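PDB 2HPG: ABC transporter, periplasmic substrate-binding protein from Thermotoga maritima, which probably captures a small solute in the periplasm, as the substrate-binding component of a tripartite ATP-independent periplasmic (TRAP) transporter. Local coordinates for residues G78-D83 and Q126-K131; G211-L216 and I277-A282. All blocks are in the same frame, centred on the assembly; numbering follows the deposited sequence. Where two conformers were deposited one is given.

How the contacts relate
Contact 1 (78-83 with 126-131) and contact 2 (211-216 with 277-282) lie on opposite sides of the chain's centre, their own centres about 40 Å apart and their nearest atoms about 23 Å apart, so neither touches the other. They follow in series along the sequence: the first closes before the second opens. Contact 1 lies about 17 Å from the chain's centre and contact 2 about 24 Å, both measured between centres. Strands link them: 218-234 pairs with 130-146 and with 282-284, and Val145 of 130-146 packs on Leu216 and Met281. In each, a CB lies over an aromatic face, Tyr80 CB over Phe128 and Lys279 CB over Tyr213.

Contact 1: G78-D83 and Q126-K131; sequences GMYVKD and QRFGIK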
loop_
_atom_site.group_PDB
_atom_site.type_symbol
_atom_site.label_atom_id
_atom_site.label_comp_id
_atom_site.label_asym_id
_atom_site.label_seq_id
_atom_site.Cartn_x
_atom_site.Cartn_y
_atom_site.Cartn_z
ATOM N N GLY A 78 0.105 4.236 -11.200
ATOM C CA GLY A 78 0.726 5.473 -11.636
ATOM C C GLY A 78 1.614 5.299 -12.853
ATOM O O GLY A 78 2.068 6.294 -13.425
HETATM N N MSE A 79 1.900 4.055 -13.243
HETATM C CA MSE A 79 2.585 3.772 -14.503
HETATM C C MSE A 79 1.667 4.044 -15.684
HETATM O O MSE A 79 2.127 4.266 -16.781
HETATM C CB MSE A 79 3.010 2.308 -14.589
HETATM C CG MSE A 79 4.094 1.880 -13.631
HETATM SE SE MSE A 79 4.606 0.007 -13.958
HETATM C CE MSE A 79 6.250 0.047 -12.872
ATOM N N TYR A 80 0.358 4.002 -15.445
ATOM C CA TYR A 80 -0.646 4.121 -16.496
ATOM C C TYR A 80 -1.248 5.511 -16.547
ATOM O O TYR A 80 -1.069 6.207 -17.551
ATOM C CB TYR A 80 -1.705 3.030 -16.318
ATOM C CG TYR A 80 -1.034 1.687 -16.352
ATOM C CD1 TYR A 80 -0.712 1.080 -17.562
ATOM C CD2 TYR A 80 -0.629 1.072 -15.180
ATOM C CE1 TYR A 80 -0.052 -0.119 -17.597
ATOM C CE2 TYR A 80 0.040 -0.116 -15.206
ATOM C CZ TYR A 80 0.327 -0.712 -16.410
ATOM O OH TYR A 80 0.976 -1.919 -16.408
ATOM N N VAL A 81 -1.927 5.924 -15.479
ATOM C CA VAL A 81 -2.365 7.312 -15.318
ATOM C C VAL A 81 -1.424 7.980 -14.308
ATOM O O VAL A 81 -1.579 7.805 -13.105
ATOM C CB VAL A 81 -3.832 7.403 -14.848
ATOM C CG1 VAL A 81 -4.184 8.846 -14.421
ATOM C CG2 VAL A 81 -4.779 6.922 -15.938
ATOM N N LYS A 82 -0.447 8.727 -14.817
ATOM C CA LYS A 82 0.699 9.186 -14.026
ATOM C C LYS A 82 0.349 9.753 -12.656
ATOM O O LYS A 82 0.966 9.380 -11.655
ATOM C CB LYS A 82 1.511 10.234 -14.788
ATOM C CG LYS A 82 2.525 10.992 -13.909
ATOM C CD LYS A 82 3.318 12.067 -14.659
ATOM C CE LYS A 82 2.755 13.455 -14.389
ATOM N NZ LYS A 82 3.725 14.524 -14.763
ATOM N N ASP A 83 -0.624 10.655 -12.623
ATOM C CA ASP A 83 -0.886 11.458 -11.442
ATOM C C ASP A 83 -1.382 10.694 -10.228
ATOM O O ASP A 83 -1.164 11.135 -9.095
ATOM C CB ASP A 83 -1.907 12.555 -11.751
ATOM C CG ASP A 83 -1.334 13.680 -12.567
ATOM O OD1 ASP A 83 -0.128 13.674 -12.891
ATOM O OD2 ASP A 83 -2.120 14.598 -12.880
ATOM N N GLN A 126 -11.432 3.678 -18.805
ATOM C CA GLN A 126 -11.600 3.885 -20.248
ATOM C C GLN A 126 -10.336 3.619 -21.054
ATOM O O GLN A 126 -10.372 2.866 -22.024
ATOM C CB GLN A 126 -12.106 5.305 -20.544
ATOM C CG GLN A 126 -13.500 5.557 -20.012
ATOM C CD GLN A 126 -14.051 6.953 -20.340
ATOM O OE1 GLN A 126 -13.306 7.885 -20.678
ATOM N NE2 GLN A 126 -15.371 7.095 -20.224
ATOM N N ARG A 127 -9.224 4.236 -20.678
ATOM C CA ARG A 127 -7.985 4.059 -21.431
ATOM C C ARG A 127 -7.316 2.708 -21.213
ATOM O O ARG A 127 -6.648 2.205 -22.120
ATOM C CB ARG A 127 -6.980 5.167 -21.107
ATOM C CG ARG A 127 -7.394 6.527 -21.640
ATOM C CD ARG A 127 -6.483 7.651 -21.142
ATOM N NE ARG A 127 -5.207 7.692 -21.859
ATOM C CZ ARG A 127 -5.016 8.233 -23.069
ATOM N NH1 ARG A 127 -6.024 8.790 -23.760
ATOM N NH2 ARG A 127 -3.795 8.211 -23.607
ATOM N N PHE A 128 -7.465 2.130 -20.020
ATOM C CA PHE A 128 -6.699 0.937 -19.654
ATOM C C PHE A 128 -7.527 -0.269 -19.217
ATOM O O PHE A 128 -6.963 -1.333 -18.982
ATOM C CB PHE A 128 -5.677 1.283 -18.558
ATOM C CG PHE A 128 -4.758 2.431 -18.928
ATOM C CD1 PHE A 128 -3.590 2.202 -19.661
ATOM C CD2 PHE A 128 -5.068 3.736 -18.563
ATOM C CE1 PHE A 128 -2.741 3.259 -20.017
ATOM C CE2 PHE A 128 -4.228 4.797 -18.914
ATOM C CZ PHE A 128 -3.062 4.555 -19.638
ATOM N N GLY A 129 -8.843 -0.134 -19.108
ATOM C CA GLY A 129 -9.675 -1.260 -18.685
ATOM C C GLY A 129 -9.554 -1.663 -17.222
ATOM O O GLY A 129 -10.004 -2.753 -16.836
ATOM N N ILE A 130 -8.973 -0.785 -16.398
ATOM C CA ILE A 130 -8.771 -1.065 -14.970
ATOM C C ILE A 130 -9.885 -0.435 -14.150
ATOM O O ILE A 130 -10.072 0.772 -14.187
ATOM C CB ILE A 130 -7.435 -0.495 -14.464
ATOM C CG1 ILE A 130 -6.258 -1.131 -15.209
ATOM C CG2 ILE A 130 -7.292 -0.706 -12.935
ATOM C CD1 ILE A 130 -4.957 -0.343 -15.084
ATOM N N LYS A 131 -10.615 -1.261 -13.416
ATOM C CA LYS A 131 -11.622 -0.795 -12.484
ATOM C C LYS A 131 -11.052 -0.871 -11.056
ATOM O O LYS A 131 -10.665 -1.953 -10.589
ATOM C CB LYS A 131 -12.879 -1.661 -12.606
ATOM C CG LYS A 131 -13.952 -1.464 -11.548
ATOM C CD LYS A 131 -14.544 -0.069 -11.617
ATOM C CE LYS A 131 -15.511 0.168 -10.491
ATOM N NZ LYS A 131 -16.112 1.525 -10.579
#
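The loop 78-83 and the turn from helix 115-128 into strand 130-146 come nearest at Tyr80 and Phe128, whose CA atoms are 7.5 Å apart. The Phe128 ring reaches across, and Tyr80 sets its CB almost exactly over the centre of one face, a CH-pi contact 3.7 Å from the Phe128 centroid and 6° off the normal. With CG of Tyr80 anti to the carbonyl carbon (chi1 -58°), the phenol turns an edge toward that same face; the planes meet at 69° in an offset edge-to-face pair, with Tyr80 CD1 3.7 Å from Phe128 CD1. Val81 CG2 comes obliquely to within 3.7 Å of Phe128 CE2, and Tyr80 O lies 3.3 Å from Phe128 CZ. An alanine in place of Phe128 would probably leave Tyr80 CB and Val81 CG2 without the ring they share and open a gap between loop and turn. Gly129, at positive phi just after the helix, is hydrogen-bonded through its backbone to Ala235. The aromatic pair thus joins the loop after helix 74-77 to a helix-to-strand turn, while Val81 also packs on Glu123 and Leu124 of helix 115-128 and Tyr80 on Ile59 of helix 58-64.

Contact 2: G211-L216 and I277-A282; sequences GLYEVL and IEKGMA
Tyr213 presents one ring face to the aliphatic part of Lys279, and the two side chains run obliquely across one another. Lys279 CB sits above that face, 3.8 Å from the Tyr213 centroid and 18° off its normal, a CH-pi contact; the nearest ring atom, Tyr213 CD1, is 3.6 Å from Lys279 CB. With the lysine chain bent at chi2 (-70°), CG and CD continue along the ring: Lys279 CD lies 3.8 Å from Tyr213 CE1, and Lys279 CE comes to 4.0 Å from Tyr213 OH. The carbonyl carbon of Gly211 lies over the opposite face, toward its rim; with CG between the backbone N and the carbonyl carbon (chi1 50°), the phenol stands between Gly211 and Lys279. Met281, present as selenomethionine, packs against the CB of the same tyrosine: Met281 CG is 3.6 Å from Tyr213 CB, with SE a little farther off. Its chain then turns and sends the terminal methyl to the backbone, Met281 CE being 3.6 Å from Leu216 O. Around this, Lys279 also touches Tyr208 and Met281 touches Val207, both of helix 204-209. The arrangement joins two helix ends, each closed by a Schellman motif with a glycine at positive phi: Gly211 after helix 204-209 and Gly280 after helix 243-278. Beyond them the two segments lead into strands 218-234 and 282-284, parallel neighbours in the mixed sheet; the contact thus joins two helix-to-strand connections of a periplasmic binding protein of solute-binding family 7.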
loop_
_atom_site.group_PDB
_atom_site.type_symbol
_atom_site.label_atom_id
_atom_site.label_comp_id
_atom_site.label_asym_id
_atom_site.label_seq_id
_atom_site.Cartn_x
_atom_site.Cartn_y
_atom_site.Cartn_z
ATOM N N GLY A 211 11.581 -12.007 10.878
ATOM C CA GLY A 211 12.659 -12.211 11.839
ATOM C C GLY A 211 13.819 -11.282 11.604
ATOM O O GLY A 211 14.962 -11.595 11.927
ATOM N N LEU A 212 13.540 -10.116 11.047
ATOM C CA LEU A 212 14.624 -9.198 10.675
ATOM C C LEU A 212 15.306 -8.551 11.893
ATOM O O LEU A 212 16.398 -8.022 11.783
ATOM C CB LEU A 212 14.097 -8.137 9.704
ATOM C CG LEU A 212 13.848 -8.671 8.293
ATOM C CD1 LEU A 212 13.037 -7.637 7.476
ATOM C CD2 LEU A 212 15.172 -9.047 7.593
ATOM N N TYR A 213 14.678 -8.640 13.060
ATOM C CA TYR A 213 15.286 -8.194 14.304
ATOM C C TYR A 213 16.577 -8.956 14.650
ATOM O O TYR A 213 17.384 -8.479 15.443
ATOM C CB TYR A 213 14.286 -8.318 15.463
ATOM C CG TYR A 213 13.625 -9.669 15.552
ATOM C CD1 TYR A 213 14.273 -10.755 16.128
ATOM C CD2 TYR A 213 12.341 -9.853 15.073
ATOM C CE1 TYR A 213 13.658 -11.997 16.203
ATOM C CE2 TYR A 213 11.730 -11.092 15.132
ATOM C CZ TYR A 213 12.386 -12.155 15.710
ATOM O OH TYR A 213 11.756 -13.384 15.764
ATOM N N GLU A 214 16.783 -10.107 14.032
ATOM C CA GLU A 214 18.039 -10.860 14.205
ATOM C C GLU A 214 19.233 -10.149 13.557
ATOM O O GLU A 214 20.383 -10.377 13.950
ATOM C CB GLU A 214 17.905 -12.256 13.621
ATOM C CG GLU A 214 16.865 -13.152 14.273
ATOM C CD GLU A 214 17.265 -13.706 15.642
ATOM O OE1 GLU A 214 18.376 -13.393 16.113
ATOM O OE2 GLU A 214 16.460 -14.470 16.242
ATOM N N VAL A 215 18.980 -9.286 12.570
ATOM C CA VAL A 215 20.087 -8.692 11.776
ATOM C C VAL A 215 20.076 -7.169 11.684
ATOM O O VAL A 215 21.047 -6.573 11.225
ATOM C CB VAL A 215 20.153 -9.336 10.348
ATOM C CG1 VAL A 215 20.782 -10.713 10.432
ATOM C CG2 VAL A 215 18.741 -9.374 9.643
ATOM N N LEU A 216 18.968 -6.551 12.101
ATOM C CA LEU A 216 18.831 -5.114 12.184
ATOM C C LEU A 216 18.370 -4.759 13.609
ATOM O O LEU A 216 17.490 -5.396 14.175
ATOM C CB LEU A 216 17.825 -4.611 11.131
ATOM C CG LEU A 216 18.157 -4.829 9.653
ATOM C CD1 LEU A 216 16.877 -4.767 8.781
ATOM C CD2 LEU A 216 19.185 -3.774 9.158
ATOM N N ILE A 277 10.330 -4.923 20.346
ATOM C CA ILE A 277 11.002 -4.481 21.570
ATOM C C ILE A 277 11.403 -5.694 22.394
ATOM O O ILE A 277 12.545 -5.815 22.810
ATOM C CB ILE A 277 10.109 -3.523 22.393
ATOM C CG1 ILE A 277 9.973 -2.182 21.672
ATOM C CG2 ILE A 277 10.711 -3.249 23.777
ATOM C CD1 ILE A 277 9.047 -1.189 22.374
ATOM N N GLU A 278 10.480 -6.625 22.567
ATOM C CA GLU A 278 10.777 -7.862 23.291
ATOM C C GLU A 278 11.825 -8.773 22.625
ATOM O O GLU A 278 12.362 -9.671 23.274
ATOM C CB GLU A 278 9.477 -8.610 23.540
ATOM C CG GLU A 278 8.571 -7.822 24.476
ATOM C CD GLU A 278 7.093 -8.099 24.315
ATOM O OE1 GLU A 278 6.679 -8.942 23.487
ATOM O OE2 GLU A 278 6.319 -7.435 25.033
ATOM N N LYS A 279 12.108 -8.551 21.343
ATOM C CA LYS A 279 13.165 -9.277 20.636
ATOM C C LYS A 279 14.450 -8.483 20.597
ATOM O O LYS A 279 15.418 -8.903 19.986
ATOM C CB LYS A 279 12.716 -9.649 19.214
ATOM C CG LYS A 279 11.608 -10.661 19.182
ATOM C CD LYS A 279 12.119 -12.038 19.628
ATOM C CE LYS A 279 11.006 -13.060 19.645
ATOM N NZ LYS A 279 11.520 -14.449 19.861
ATOM N N GLY A 280 14.446 -7.318 21.235
ATOM C CA GLY A 280 15.662 -6.598 21.528
ATOM C C GLY A 280 15.952 -5.428 20.613
ATOM O O GLY A 280 17.049 -4.900 20.643
HETATM N N MSE A 281 14.972 -5.008 19.814
HETATM C CA MSE A 281 15.172 -3.874 18.922
HETATM C C MSE A 281 15.105 -2.569 19.689
HETATM O O MSE A 281 14.388 -2.460 20.683
HETATM C CB MSE A 281 14.129 -3.856 17.814
HETATM C CG MSE A 281 14.244 -5.020 16.862
HETATM SE SE MSE A 281 13.227 -4.608 15.262
HETATM C CE MSE A 281 14.494 -3.446 14.315
ATOM N N ALA A 282 15.854 -1.579 19.211
ATOM C CA ALA A 282 15.805 -0.230 19.743
ATOM C C ALA A 282 14.934 0.628 18.858
ATOM O O ALA A 282 15.203 0.752 17.671
ATOM C CB ALA A 282 17.194 0.361 19.796
#